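Local atomic coordinates of eukaryotic peptide chain release factor GTP-binding subunit (PDB entry 1R5B), a protein that belongs to the translational GTPases related to elongation factor Tu, as the GTP-binding subunit of the eukaryotic peptide chain release factor. Residues Q368-T380 and K413-I425. Numbering follows the deposited sequence.
Sequences QIAILELPSILTT and KPPMFATKGMKII
At the outer end of the C-terminal beta domain of this eRF3, strand 364-371 and the loop that follows it meet the segment leading into strand 426-430, I371 packing against the type II turn T419-M422 and A418. The backbone of I371 takes both polar links to the turn: I371 N donates to M422 O (3.2 Å), standing above that carbonyl's plane with an N-H...O angle of 147°, and G421 N gives a weak bond to I371 O. The turn itself is closed by M422 N to T419 O, and G421 sits in it with positive phi. With CG1 beside its own backbone N (chi1 -71°), I371 lays CG1 3.8 Å from A418 CB, while CG2 approaches T419 O at 3.2 Å. Back along the strand the backbones also meet through CA-H...O contacts, Q368 CA lying 3.0 Å from I424 O and A370 CA 3.3 Å from M422 O. I369 and I424 both touch F397 on strand 396-397. Beyond the bend at P375, residues 376-379 pass residues 416-419. There T379 N makes a weak, bent bond to M416 O (3.3 Å), and M416, bent at chi2 and chi3, brings CE to 3.6 Å from T379 CG2. T379 OG1 and T380 OG1 are hydrogen-bonded to each other at 2.7 Å. On its other edge, strand 364-371 is hydrogen-bonded to strand 457-466. The arrangement is thus irregular antiparallel pairing at the surface end of the eEF1A-like C-terminal beta domain.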
ATOM      1  N   GLN A 368     -11.083 -15.905   8.631  1.00 37.47           N
ATOM      2  CA  GLN A 368     -12.416 -15.315   8.682  1.00 37.70           C
ATOM      3  C   GLN A 368     -13.070 -15.392   7.315  1.00 37.85           C
ATOM      4  O   GLN A 368     -12.418 -15.113   6.317  1.00 37.43           O
ATOM      5  CB  GLN A 368     -12.344 -13.839   9.071  1.00 38.13           C
ATOM      6  CG  GLN A 368     -11.945 -13.541  10.514  1.00 38.55           C
ATOM      7  CD  GLN A 368     -12.294 -12.113  10.933  1.00 38.42           C
ATOM      8  OE1 GLN A 368     -11.681 -11.566  11.853  1.00 38.28           O
ATOM      9  NE2 GLN A 368     -13.274 -11.511  10.261  1.00 38.02           N
ATOM     10  N   ILE A 369     -14.368 -15.698   7.277  1.00 38.10           N
ATOM     11  CA  ILE A 369     -15.060 -15.997   6.018  1.00 38.43           C
ATOM     12  C   ILE A 369     -16.504 -15.490   5.978  1.00 38.46           C
ATOM     13  O   ILE A 369     -17.046 -15.030   6.983  1.00 38.31           O
ATOM     14  CB  ILE A 369     -15.016 -17.531   5.742  1.00 38.59           C
ATOM     15  CG1 ILE A 369     -14.765 -17.841   4.260  1.00 39.25           C
ATOM     16  CG2 ILE A 369     -16.293 -18.224   6.209  1.00 38.93           C
ATOM     17  CD1 ILE A 369     -14.126 -19.223   4.028  1.00 39.84           C
ATOM     18  N   ALA A 370     -17.120 -15.591   4.805  1.00 38.47           N
ATOM     19  CA  ALA A 370     -18.463 -15.081   4.600  1.00 38.61           C
ATOM     20  C   ALA A 370     -19.148 -15.827   3.461  1.00 38.77           C
ATOM     21  O   ALA A 370     -18.791 -15.645   2.298  1.00 38.77           O
ATOM     22  CB  ALA A 370     -18.419 -13.587   4.308  1.00 38.64           C
ATOM     23  N   ILE A 371     -20.137 -16.653   3.808  1.00 38.69           N
ATOM     24  CA  ILE A 371     -20.861 -17.466   2.840  1.00 38.71           C
ATOM     25  C   ILE A 371     -21.789 -16.560   2.037  1.00 38.78           C
ATOM     26  O   ILE A 371     -22.321 -15.592   2.580  1.00 38.84           O
ATOM     27  CB  ILE A 371     -21.653 -18.575   3.578  1.00 38.80           C
ATOM     28  CG1 ILE A 371     -20.682 -19.626   4.134  1.00 39.02           C
ATOM     29  CG2 ILE A 371     -22.701 -19.233   2.657  1.00 38.42           C
ATOM     30  CD1 ILE A 371     -19.938 -19.202   5.398  1.00 39.08           C
ATOM     31  N   LEU A 372     -22.006 -16.896   0.761  1.00 38.87           N
ATOM     32  CA  LEU A 372     -22.644 -15.984  -0.201  1.00 38.84           C
ATOM     33  C   LEU A 372     -23.987 -16.443  -0.814  1.00 38.99           C
ATOM     34  O   LEU A 372     -24.859 -15.595  -1.024  1.00 38.97           O
ATOM     35  CB  LEU A 372     -21.652 -15.623  -1.327  1.00 38.76           C
ATOM     36  CG  LEU A 372     -20.906 -14.286  -1.175  1.00 38.25           C
ATOM     37  CD1 LEU A 372     -19.623 -14.260  -1.996  1.00 37.81           C
ATOM     38  CD2 LEU A 372     -21.808 -13.112  -1.553  1.00 38.15           C
ATOM     39  N   GLU A 373     -24.176 -17.739  -1.108  1.00 39.18           N
ATOM     40  CA  GLU A 373     -25.378 -18.149  -1.873  1.00 39.42           C
ATOM     41  C   GLU A 373     -25.987 -19.569  -1.709  1.00 39.56           C
ATOM     42  O   GLU A 373     -27.086 -19.693  -1.153  1.00 39.54           O
ATOM     43  CB  GLU A 373     -25.163 -17.865  -3.372  1.00 39.45           C
ATOM     44  CG  GLU A 373     -23.775 -18.206  -3.903  1.00 39.41           C
ATOM     45  CD  GLU A 373     -23.805 -18.816  -5.295  1.00 39.56           C
ATOM     46  OE1 GLU A 373     -22.927 -19.659  -5.589  1.00 39.41           O
ATOM     47  OE2 GLU A 373     -24.703 -18.455  -6.097  1.00 39.67           O
ATOM     48  N   LEU A 374     -25.314 -20.612  -2.218  1.00 39.65           N
ATOM     49  CA  LEU A 374     -25.928 -21.961  -2.379  1.00 39.68           C
ATOM     50  C   LEU A 374     -25.821 -22.994  -1.217  1.00 39.80           C
ATOM     51  O   LEU A 374     -26.785 -23.745  -1.001  1.00 39.88           O
ATOM     52  CB  LEU A 374     -25.463 -22.607  -3.712  1.00 39.59           C
ATOM     53  CG  LEU A 374     -24.771 -23.987  -3.767  1.00 39.17           C
ATOM     54  CD1 LEU A 374     -25.764 -25.161  -3.661  1.00 39.04           C
ATOM     55  CD2 LEU A 374     -23.938 -24.113  -5.042  1.00 38.82           C
ATOM     56  N   PRO A 375     -24.689 -23.035  -0.494  1.00 39.81           N
ATOM     57  CA  PRO A 375     -24.345 -24.126   0.448  1.00 39.83           C
ATOM     58  C   PRO A 375     -25.440 -24.859   1.294  1.00 39.83           C
ATOM     59  O   PRO A 375     -26.207 -25.668   0.745  1.00 39.77           O
ATOM     60  CB  PRO A 375     -23.290 -23.451   1.351  1.00 39.78           C
ATOM     61  CG  PRO A 375     -22.557 -22.574   0.426  1.00 39.76           C
ATOM     62  CD  PRO A 375     -23.605 -22.031  -0.526  1.00 39.77           C
ATOM     63  N   SER A 376     -25.469 -24.603   2.607  1.00 39.76           N
ATOM     64  CA  SER A 376     -26.121 -25.475   3.588  1.00 39.54           C
ATOM     65  C   SER A 376     -25.350 -26.798   3.715  1.00 39.50           C
ATOM     66  O   SER A 376     -25.945 -27.873   3.664  1.00 39.44           O
ATOM     67  CB  SER A 376     -27.590 -25.704   3.224  1.00 39.48           C
ATOM     68  OG  SER A 376     -28.384 -25.805   4.388  1.00 39.77           O
ATOM     69  N   ILE A 377     -24.025 -26.708   3.890  1.00 39.55           N
ATOM     70  CA  ILE A 377     -23.138 -27.889   3.818  1.00 39.52           C
ATOM     71  C   ILE A 377     -22.179 -28.084   5.029  1.00 39.46           C
ATOM     72  O   ILE A 377     -21.678 -27.119   5.629  1.00 38.93           O
ATOM     73  CB  ILE A 377     -22.344 -27.907   2.460  1.00 39.53           C
ATOM     74  CG1 ILE A 377     -23.287 -27.745   1.251  1.00 39.37           C
ATOM     75  CG2 ILE A 377     -21.545 -29.213   2.297  1.00 39.47           C
ATOM     76  CD1 ILE A 377     -24.239 -28.925   0.997  1.00 39.04           C
ATOM     77  N   LEU A 378     -21.941 -29.374   5.325  1.00 39.42           N
ATOM     78  CA  LEU A 378     -21.237 -29.898   6.517  1.00 39.24           C
ATOM     79  C   LEU A 378     -19.991 -29.147   7.035  1.00 38.99           C
ATOM     80  O   LEU A 378     -19.245 -28.524   6.274  1.00 39.04           O
ATOM     81  CB  LEU A 378     -20.848 -31.377   6.278  1.00 39.13           C
ATOM     82  CG  LEU A 378     -21.792 -32.486   6.770  1.00 39.22           C
ATOM     83  CD1 LEU A 378     -23.240 -32.235   6.357  1.00 39.32           C
ATOM     84  CD2 LEU A 378     -21.336 -33.867   6.275  1.00 38.93           C
ATOM     85  N   THR A 379     -19.793 -29.255   8.351  1.00 38.74           N
ATOM     86  CA  THR A 379     -18.602 -28.757   9.046  1.00 38.43           C
ATOM     87  C   THR A 379     -17.432 -29.716   8.911  1.00 38.22           C
ATOM     88  O   THR A 379     -17.595 -30.882   8.536  1.00 38.23           O
ATOM     89  CB  THR A 379     -18.872 -28.566  10.575  1.00 38.42           C
ATOM     90  OG1 THR A 379     -17.644 -28.280  11.258  1.00 37.92           O
ATOM     91  CG2 THR A 379     -19.344 -29.876  11.260  1.00 38.39           C
ATOM     92  N   THR A 380     -16.250 -29.207   9.240  1.00 37.85           N
ATOM     93  CA  THR A 380     -15.073 -30.038   9.466  1.00 37.60           C
ATOM     94  C   THR A 380     -14.732 -30.908   8.246  1.00 37.38           C
ATOM     95  O   THR A 380     -14.104 -31.958   8.376  1.00 37.61           O
ATOM     96  CB  THR A 380     -15.278 -30.874  10.758  1.00 37.51           C
ATOM     97  OG1 THR A 380     -15.638 -29.999  11.836  1.00 37.43           O
ATOM     98  CG2 THR A 380     -13.977 -31.524  11.243  1.00 37.53           C
ATOM     99  N   LYS A 413     -19.861 -20.700  20.626  1.00 35.73           N
ATOM    100  CA  LYS A 413     -20.194 -22.062  20.196  1.00 35.69           C
ATOM    101  C   LYS A 413     -19.717 -22.345  18.762  1.00 35.68           C
ATOM    102  O   LYS A 413     -20.150 -21.676  17.827  1.00 35.79           O
ATOM    103  CB  LYS A 413     -21.708 -22.289  20.301  1.00 35.65           C
ATOM    104  CG  LYS A 413     -22.131 -23.747  20.201  1.00 35.52           C
ATOM    105  CD  LYS A 413     -23.493 -23.980  20.839  1.00 35.67           C
ATOM    106  CE  LYS A 413     -23.862 -25.461  20.844  1.00 35.78           C
ATOM    107  NZ  LYS A 413     -24.013 -26.017  19.480  1.00 36.27           N
ATOM    108  N   PRO A 414     -18.804 -23.303  18.591  1.00 35.60           N
ATOM    109  CA  PRO A 414     -18.465 -23.839  17.264  1.00 35.59           C
ATOM    110  C   PRO A 414     -19.673 -24.389  16.470  1.00 35.61           C
ATOM    111  O   PRO A 414     -20.273 -25.365  16.921  1.00 35.54           O
ATOM    112  CB  PRO A 414     -17.479 -24.962  17.598  1.00 35.63           C
ATOM    113  CG  PRO A 414     -16.866 -24.549  18.885  1.00 35.64           C
ATOM    114  CD  PRO A 414     -17.968 -23.904  19.648  1.00 35.53           C
ATOM    115  N   PRO A 415     -20.011 -23.798  15.317  1.00 35.67           N
ATOM    116  CA  PRO A 415     -21.171 -24.243  14.526  1.00 35.75           C
ATOM    117  C   PRO A 415     -21.029 -25.634  13.911  1.00 36.08           C
ATOM    118  O   PRO A 415     -19.915 -26.127  13.755  1.00 36.28           O
ATOM    119  CB  PRO A 415     -21.273 -23.205  13.395  1.00 35.58           C
ATOM    120  CG  PRO A 415     -20.321 -22.129  13.712  1.00 35.68           C
ATOM    121  CD  PRO A 415     -19.324 -22.658  14.684  1.00 35.69           C
ATOM    122  N   MET A 416     -22.165 -26.236  13.556  1.00 36.35           N
ATOM    123  CA  MET A 416     -22.216 -27.534  12.880  1.00 36.53           C
ATOM    124  C   MET A 416     -22.263 -27.396  11.343  1.00 36.43           C
ATOM    125  O   MET A 416     -21.930 -28.345  10.636  1.00 36.52           O
ATOM    126  CB  MET A 416     -23.427 -28.356  13.372  1.00 36.72           C
ATOM    127  CG  MET A 416     -23.112 -29.392  14.466  1.00 37.50           C
ATOM    128  SD  MET A 416     -23.344 -31.149  13.958  1.00 39.75           S
ATOM    129  CE  MET A 416     -21.672 -31.553  13.363  1.00 39.57           C
ATOM    130  N   PHE A 417     -22.685 -26.239  10.825  1.00 36.29           N
ATOM    131  CA  PHE A 417     -22.688 -26.001   9.370  1.00 36.04           C
ATOM    132  C   PHE A 417     -22.699 -24.514   8.986  1.00 36.00           C
ATOM    133  O   PHE A 417     -22.795 -23.629   9.843  1.00 35.68           O
ATOM    134  CB  PHE A 417     -23.860 -26.739   8.691  1.00 35.90           C
ATOM    135  CG  PHE A 417     -25.216 -26.397   9.253  1.00 35.64           C
ATOM    136  CD1 PHE A 417     -25.901 -25.270   8.818  1.00 35.42           C
ATOM    137  CD2 PHE A 417     -25.819 -27.218  10.205  1.00 35.31           C
ATOM    138  CE1 PHE A 417     -27.160 -24.952   9.331  1.00 35.59           C
ATOM    139  CE2 PHE A 417     -27.080 -26.911  10.723  1.00 35.39           C
ATOM    140  CZ  PHE A 417     -27.753 -25.778  10.284  1.00 35.39           C
ATOM    141  N   ALA A 418     -22.584 -24.263   7.683  1.00 36.10           N
ATOM    142  CA  ALA A 418     -22.591 -22.911   7.125  1.00 36.14           C
ATOM    143  C   ALA A 418     -23.926 -22.598   6.454  1.00 36.16           C
ATOM    144  O   ALA A 418     -24.739 -23.495   6.219  1.00 36.52           O
ATOM    145  CB  ALA A 418     -21.453 -22.757   6.130  1.00 36.16           C
ATOM    146  N   THR A 419     -24.148 -21.323   6.151  1.00 36.02           N
ATOM    147  CA  THR A 419     -25.391 -20.886   5.518  1.00 35.98           C
ATOM    148  C   THR A 419     -25.286 -19.454   4.982  1.00 35.97           C
ATOM    149  O   THR A 419     -24.354 -18.727   5.314  1.00 36.03           O
ATOM    150  CB  THR A 419     -26.577 -21.020   6.517  1.00 35.93           C
ATOM    151  OG1 THR A 419     -27.819 -20.761   5.854  1.00 35.80           O
ATOM    152  CG2 THR A 419     -26.511 -19.963   7.616  1.00 36.02           C
ATOM    153  N   LYS A 420     -26.246 -19.061   4.148  1.00 36.03           N
ATOM    154  CA  LYS A 420     -26.289 -17.717   3.561  1.00 36.06           C
ATOM    155  C   LYS A 420     -26.138 -16.607   4.613  1.00 36.09           C
ATOM    156  O   LYS A 420     -26.902 -16.554   5.581  1.00 35.99           O
ATOM    157  CB  LYS A 420     -27.602 -17.521   2.784  1.00 36.09           C
ATOM    158  CG  LYS A 420     -27.598 -16.340   1.806  1.00 36.22           C
ATOM    159  CD  LYS A 420     -29.004 -16.002   1.291  1.00 36.19           C
ATOM    160  CE  LYS A 420     -29.357 -16.775   0.026  1.00 36.18           C
ATOM    161  NZ  LYS A 420     -30.809 -17.132  -0.021  1.00 36.04           N
ATOM    162  N   GLY A 421     -25.139 -15.740   4.417  1.00 36.04           N
ATOM    163  CA  GLY A 421     -24.939 -14.560   5.249  1.00 35.92           C
ATOM    164  C   GLY A 421     -24.214 -14.796   6.567  1.00 35.78           C
ATOM    165  O   GLY A 421     -24.195 -13.919   7.435  1.00 35.92           O
ATOM    166  N   MET A 422     -23.609 -15.971   6.711  1.00 35.54           N
ATOM    167  CA  MET A 422     -22.889 -16.333   7.927  1.00 35.31           C
ATOM    168  C   MET A 422     -21.401 -15.977   7.759  1.00 35.54           C
ATOM    169  O   MET A 422     -20.974 -15.587   6.675  1.00 34.79           O
ATOM    170  CB  MET A 422     -23.075 -17.830   8.203  1.00 35.03           C
ATOM    171  CG  MET A 422     -22.949 -18.240   9.655  1.00 33.93           C
ATOM    172  SD  MET A 422     -23.580 -19.891   9.906  1.00 31.86           S
ATOM    173  CE  MET A 422     -22.294 -20.655  10.840  1.00 31.21           C
ATOM    174  N   LYS A 423     -20.640 -16.119   8.847  1.00 36.10           N
ATOM    175  CA  LYS A 423     -19.224 -15.783   8.904  1.00 36.70           C
ATOM    176  C   LYS A 423     -18.370 -16.926   9.543  1.00 37.32           C
ATOM    177  O   LYS A 423     -18.867 -18.056   9.679  1.00 37.72           O
ATOM    178  CB  LYS A 423     -19.092 -14.452   9.660  1.00 36.86           C
ATOM    179  CG  LYS A 423     -19.261 -13.194   8.772  1.00 36.96           C
ATOM    180  CD  LYS A 423     -20.618 -12.500   8.951  1.00 36.66           C
ATOM    181  CE  LYS A 423     -20.466 -11.132   9.629  1.00 36.90           C
ATOM    182  NZ  LYS A 423     -21.769 -10.489   9.974  1.00 35.97           N
ATOM    183  N   ILE A 424     -17.096 -16.668   9.889  1.00 37.89           N
ATOM    184  CA  ILE A 424     -16.252 -17.667  10.595  1.00 38.31           C
ATOM    185  C   ILE A 424     -14.921 -17.158  11.199  1.00 38.53           C
ATOM    186  O   ILE A 424     -14.411 -16.110  10.815  1.00 38.58           O
ATOM    187  CB  ILE A 424     -15.903 -18.851   9.647  1.00 38.44           C
ATOM    188  CG1 ILE A 424     -15.805 -20.179  10.425  1.00 38.90           C
ATOM    189  CG2 ILE A 424     -14.608 -18.550   8.893  1.00 38.30           C
ATOM    190  CD1 ILE A 424     -14.710 -21.164   9.912  1.00 39.49           C
ATOM    191  N   ILE A 425     -14.371 -17.926  12.141  1.00 38.79           N
ATOM    192  CA  ILE A 425     -12.945 -17.858  12.505  1.00 39.08           C
ATOM    193  C   ILE A 425     -12.430 -19.267  12.899  1.00 39.28           C
ATOM    194  O   ILE A 425     -12.596 -19.700  14.041  1.00 39.52           O
ATOM    195  CB  ILE A 425     -12.659 -16.720  13.593  1.00 39.15           C
ATOM    196  CG1 ILE A 425     -11.913 -17.212  14.856  1.00 39.12           C
ATOM    197  CG2 ILE A 425     -13.936 -15.963  13.973  1.00 39.10           C
ATOM    198  CD1 ILE A 425     -10.424 -17.514  14.650  1.00 38.79           C
TER